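Local structure of 11S globulin seed storage protein (Amaranthus hypochondriacus, 3QAC) at residues 308-311 against 312-316; 43-47 against 48-52. The protein probably serves as a seed storage protein and nutrient reservoir, an 11S globulin whose subunits, each of an acidic and a basic chain, form hexamers. All coordinates share one frame; numbering follows the deposited sequence.

Contact 1 of 2, residues 308-311 against 312-316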
loop_
_atom_site.group_PDB
_atom_site.type_symbol
_atom_site.label_atom_id
_atom_site.label_comp_id
_atom_site.label_asym_id
_atom_site.label_seq_id
_atom_site.Cartn_x
_atom_site.Cartn_y
_atom_site.Cartn_z
ATOM N N THR A 308 -27.081 -5.192 -4.626
ATOM C CA THR A 308 -26.968 -4.644 -3.285
ATOM C C THR A 308 -25.509 -4.592 -2.902
ATOM O O THR A 308 -24.832 -5.619 -2.905
ATOM C CB THR A 308 -27.727 -5.504 -2.269
ATOM O OG1 THR A 308 -29.118 -5.486 -2.587
ATOM C CG2 THR A 308 -27.537 -4.971 -0.868
ATOM N N THR A 309 -25.015 -3.396 -2.599
ATOM C CA THR A 309 -23.592 -3.241 -2.327
ATOM C C THR A 309 -23.283 -3.162 -0.845
ATOM O O THR A 309 -24.036 -2.586 -0.070
ATOM C CB THR A 309 -22.987 -2.016 -3.029
ATOM O OG1 THR A 309 -23.491 -0.822 -2.420
ATOM C CG2 THR A 309 -23.341 -2.015 -4.494
ATOM N N VAL A 310 -22.180 -3.788 -0.456
ATOM C CA VAL A 310 -21.614 -3.581 0.861
ATOM C C VAL A 310 -20.287 -2.878 0.667
ATOM O O VAL A 310 -19.357 -3.428 0.055
ATOM C CB VAL A 310 -21.336 -4.892 1.572
ATOM C CG1 VAL A 310 -20.982 -4.621 3.029
ATOM C CG2 VAL A 310 -22.527 -5.790 1.468
ATOM N N ASN A 311 -20.219 -1.656 1.173
ATOM C CA ASN A 311 -18.992 -0.882 1.164
ATOM C C ASN A 311 -18.813 -0.152 2.489
ATOM O O ASN A 311 -19.361 -0.558 3.499
ATOM C CB ASN A 311 -18.954 0.078 -0.020
ATOM C CG ASN A 311 -20.104 1.084 -0.008
ATOM O OD1 ASN A 311 -20.721 1.336 1.026
ATOM N ND2 ASN A 311 -20.384 1.664 -1.169
ATOM N N SER A 312 -18.018 0.904 2.475
ATOM C CA SER A 312 -17.589 1.571 3.693
ATOM C C SER A 312 -18.689 2.408 4.345
ATOM O O SER A 312 -18.540 2.835 5.482
ATOM C CB SER A 312 -16.398 2.477 3.394
ATOM O OG SER A 312 -15.282 1.729 2.964
ATOM N N PHE A 313 -19.779 2.645 3.624
ATOM C CA PHE A 313 -20.879 3.465 4.140
ATOM C C PHE A 313 -21.886 2.654 4.949
ATOM O O PHE A 313 -22.302 3.074 6.021
ATOM C CB PHE A 313 -21.555 4.240 3.008
ATOM C CG PHE A 313 -20.575 4.934 2.120
ATOM C CD1 PHE A 313 -19.890 6.053 2.572
ATOM C CD2 PHE A 313 -20.288 4.437 0.857
ATOM C CE1 PHE A 313 -18.951 6.680 1.768
ATOM C CE2 PHE A 313 -19.357 5.058 0.037
ATOM C CZ PHE A 313 -18.683 6.182 0.496
ATOM N N ASN A 314 -22.266 1.481 4.467
ATOM C CA ASN A 314 -23.126 0.649 5.289
ATOM C C ASN A 314 -22.336 -0.324 6.157
ATOM O O ASN A 314 -22.867 -0.874 7.115
ATOM C CB ASN A 314 -24.187 -0.066 4.450
ATOM C CG ASN A 314 -23.599 -0.748 3.233
ATOM O OD1 ASN A 314 -24.238 -0.841 2.186
ATOM N ND2 ASN A 314 -22.372 -1.206 3.360
ATOM N N LEU A 315 -21.065 -0.536 5.824
ATOM C CA LEU A 315 -20.190 -1.359 6.662
ATOM C C LEU A 315 -18.867 -0.629 6.848
ATOM O O LEU A 315 -17.911 -0.832 6.081
ATOM C CB LEU A 315 -19.984 -2.746 6.047
ATOM C CG LEU A 315 -19.457 -3.837 6.988
ATOM C CD1 LEU A 315 -19.996 -3.661 8.387
ATOM C CD2 LEU A 315 -19.800 -5.216 6.478
ATOM N N PRO A 316 -18.812 0.251 7.862
ATOM C CA PRO A 316 -17.690 1.191 8.028
ATOM C C PRO A 316 -16.340 0.503 8.224
ATOM O O PRO A 316 -15.326 1.036 7.789
ATOM C CB PRO A 316 -18.083 2.004 9.272
ATOM C CG PRO A 316 -19.602 1.895 9.327
ATOM C CD PRO A 316 -19.881 0.481 8.853
#

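Contact 2 of 2, residues 43-47 against 48-52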
loop_
_atom_site.group_PDB
_atom_site.type_symbol
_atom_site.label_atom_id
_atom_site.label_comp_id
_atom_site.label_asym_id
_atom_site.label_seq_id
_atom_site.Cartn_x
_atom_site.Cartn_y
_atom_site.Cartn_z
ATOM N N GLN A 43 -4.195 -19.040 -12.157
ATOM C CA GLN A 43 -3.631 -17.775 -12.566
ATOM C C GLN A 43 -4.487 -16.589 -12.122
ATOM O O GLN A 43 -3.961 -15.580 -11.656
ATOM C CB GLN A 43 -3.470 -17.728 -14.079
ATOM C CG GLN A 43 -2.823 -16.458 -14.546
ATOM C CD GLN A 43 -2.557 -16.452 -16.020
ATOM O OE1 GLN A 43 -2.550 -17.504 -16.670
ATOM N NE2 GLN A 43 -2.330 -15.265 -16.571
ATOM N N GLU A 44 -5.797 -16.690 -12.300
ATOM C CA GLU A 44 -6.636 -15.543 -12.010
ATOM C C GLU A 44 -6.718 -15.285 -10.504
ATOM O O GLU A 44 -6.965 -14.158 -10.105
ATOM C CB GLU A 44 -8.024 -15.637 -12.668
ATOM C CG GLU A 44 -8.844 -16.863 -12.302
ATOM C CD GLU A 44 -8.588 -18.045 -13.251
ATOM O OE1 GLU A 44 -7.403 -18.429 -13.435
ATOM O OE2 GLU A 44 -9.574 -18.580 -13.817
ATOM N N PHE A 45 -6.499 -16.312 -9.677
ATOM C CA PHE A 45 -6.391 -16.086 -8.237
ATOM C C PHE A 45 -5.086 -15.386 -7.902
ATOM O O PHE A 45 -5.032 -14.542 -7.006
ATOM C CB PHE A 45 -6.494 -17.372 -7.426
ATOM C CG PHE A 45 -7.894 -17.862 -7.260
ATOM C CD1 PHE A 45 -8.204 -19.188 -7.480
ATOM C CD2 PHE A 45 -8.903 -16.997 -6.900
ATOM C CE1 PHE A 45 -9.490 -19.658 -7.335
ATOM C CE2 PHE A 45 -10.203 -17.461 -6.751
ATOM C CZ PHE A 45 -10.497 -18.808 -6.984
ATOM N N ARG A 46 -4.031 -15.749 -8.620
ATOM C CA ARG A 46 -2.742 -15.134 -8.387
ATOM C C ARG A 46 -2.845 -13.661 -8.778
ATOM O O ARG A 46 -2.362 -12.784 -8.074
ATOM C CB ARG A 46 -1.632 -15.864 -9.173
ATOM C CG ARG A 46 -1.353 -17.272 -8.646
ATOM C CD ARG A 46 -0.012 -17.837 -9.131
ATOM N NE ARG A 46 -0.122 -18.398 -10.477
ATOM C CZ ARG A 46 0.424 -17.847 -11.555
ATOM N NH1 ARG A 46 1.134 -16.721 -11.423
ATOM N NH2 ARG A 46 0.269 -18.416 -12.757
ATOM N N CYS A 47 -3.486 -13.408 -9.911
ATOM C CA CYS A 47 -3.719 -12.060 -10.378
ATOM C C CYS A 47 -4.516 -11.245 -9.342
ATOM O O CYS A 47 -4.182 -10.097 -9.066
ATOM C CB CYS A 47 -4.478 -12.098 -11.704
ATOM S SG CYS A 47 -5.041 -10.470 -12.264
ATOM N N ALA A 48 -5.568 -11.847 -8.782
ATOM C CA ALA A 48 -6.460 -11.165 -7.850
ATOM C C ALA A 48 -5.839 -11.089 -6.465
ATOM O O ALA A 48 -6.131 -10.187 -5.691
ATOM C CB ALA A 48 -7.806 -11.864 -7.792
ATOM N N GLY A 49 -4.960 -12.036 -6.162
ATOM C CA GLY A 49 -4.283 -12.053 -4.876
ATOM C C GLY A 49 -5.240 -12.428 -3.765
ATOM O O GLY A 49 -5.248 -11.825 -2.688
ATOM N N VAL A 50 -6.068 -13.428 -4.030
ATOM C CA VAL A 50 -7.012 -13.874 -3.028
ATOM C C VAL A 50 -7.077 -15.371 -3.029
ATOM O O VAL A 50 -6.543 -16.037 -3.919
ATOM C CB VAL A 50 -8.413 -13.318 -3.283
ATOM C CG1 VAL A 50 -8.382 -11.776 -3.318
ATOM C CG2 VAL A 50 -8.978 -13.881 -4.569
ATOM N N SER A 51 -7.700 -15.897 -1.995
ATOM C CA SER A 51 -8.034 -17.301 -1.945
ATOM C C SER A 51 -9.498 -17.360 -1.561
ATOM O O SER A 51 -10.048 -16.427 -0.980
ATOM C CB SER A 51 -7.177 -18.038 -0.928
ATOM O OG SER A 51 -5.807 -18.061 -1.323
ATOM N N VAL A 52 -10.146 -18.443 -1.923
ATOM C CA VAL A 52 -11.529 -18.610 -1.569
ATOM C C VAL A 52 -11.690 -19.971 -0.920
ATOM O O VAL A 52 -11.126 -20.983 -1.390
ATOM C CB VAL A 52 -12.455 -18.456 -2.809
ATOM C CG1 VAL A 52 -13.902 -18.688 -2.441
ATOM C CG2 VAL A 52 -12.286 -17.077 -3.428
#

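Contact 1 of 2, residues 308-311 against 312-316
N311 and F313 are joined where strand 305-310 gives way to a tight turn, and the asparagine supplies both acceptors that tie the turn together. Its side-chain OD1 takes the backbone N-H of F313 (OD1 to N 3.1 Å), a nearly straight bond (159° at the hydrogen), though the donor stands well above the amide plane. With chi1 at 60°, CG of N311 sits between its own backbone N and carbonyl carbon, and the amide is thereby swung forward over the residues that follow. The main-chain carbonyl reaches two residues further, closing an alpha-turn: N311 O receives L315 N at 2.9 Å, a more bent bond at 139°.

The same amide meets the F313 ring, the two planes standing almost perpendicular. OD1 of N311 comes closest, 3.1 Å from CD2 of F313, with ND2 of the same amide slightly further off. The apolar side of the turn is closed by CG1 of V310, which touches L315 CB at 3.7 Å and L315 CD2 at a similar distance; V289 of strand 288-290 also packs against both residues. The side chain of N314 folds back toward the end of the strand.

Other polar groups are satisfied from outside: S312 OG bonds to E404, T309 N to the carboxylate of D298, and the V310 backbone pairs with A325 in the neighbouring strand. A side-chain oxygen accepting the N-H two residues on is an Asx turn, here leading out of a beta-strand of the second cupin domain toward helix 318-321.

Contact 2 of 2, residues 43-47 against 48-52
F45 and V50 meet across a glycine C-cap that resembles a Schellman motif, through which helix 43-48 hands over to strand 51-57 of the first cupin domain. F45 O takes two N-H groups: a short bond from G49 N at 2.6 Å and a weak one from V50 N at 3.3 Å, the latter being the six-to-one bond in which the resemblance lies. G49 carries the positive phi (71°) that reverses the chain, a conformation easiest for a residue with no side chain. One residue earlier the ordinary helical bond persists, with A48 N on E44 O.

The apolar contact of the motif joins F45 to V50. The F45 ring leaves the helix with CG opposite the carbonyl carbon (chi1 -79°), which turns the CD2-CE2 bond toward V50 and V52. CD2 of F45 touches CG2 of V50 at 3.9 Å, and CE2, one atom further out, touches CG2 of V52 at the same distance. The valine side chains run at about a right angle to that of F45, and their methyls approach the ring obliquely. In V50 the touching methyl is wedged between backbone N and carbonyl carbon; in V52 the corresponding methyl is the one opposite the carbonyl carbon.

L377 of the second cupin domain packs on F45 and V52, and I347 on both valines, so the cluster lies between the two domains. On another side of the helix C47 extends its sulfur opposite its own backbone N (chi1 171°) to form the disulfide with C14. The small A48 side chain lies against the previous helical turn, its CB 3.4 Å from E44 O.

Contact 2 comes first along the chain, in the first cupin domain, and contact 1 follows in the second; their centres are 23 Å apart, and the nearest atoms, about 14 Å apart, do not touch. They lie at opposite ends of equivalent strand-helix-strand connections in the two cupin domains, with contact 1 at the exit from strand 305-310 before helix 318-321 and contact 2 at the end of helix 43-48 before strand 51-57. Each also reaches across to the other half, contact 1 through strand 288-290, which joins the first domain's sheet, and contact 2 through strands 346-351 and 377-380. Both thus lie beside the junction of the two cupin domains of one subunit.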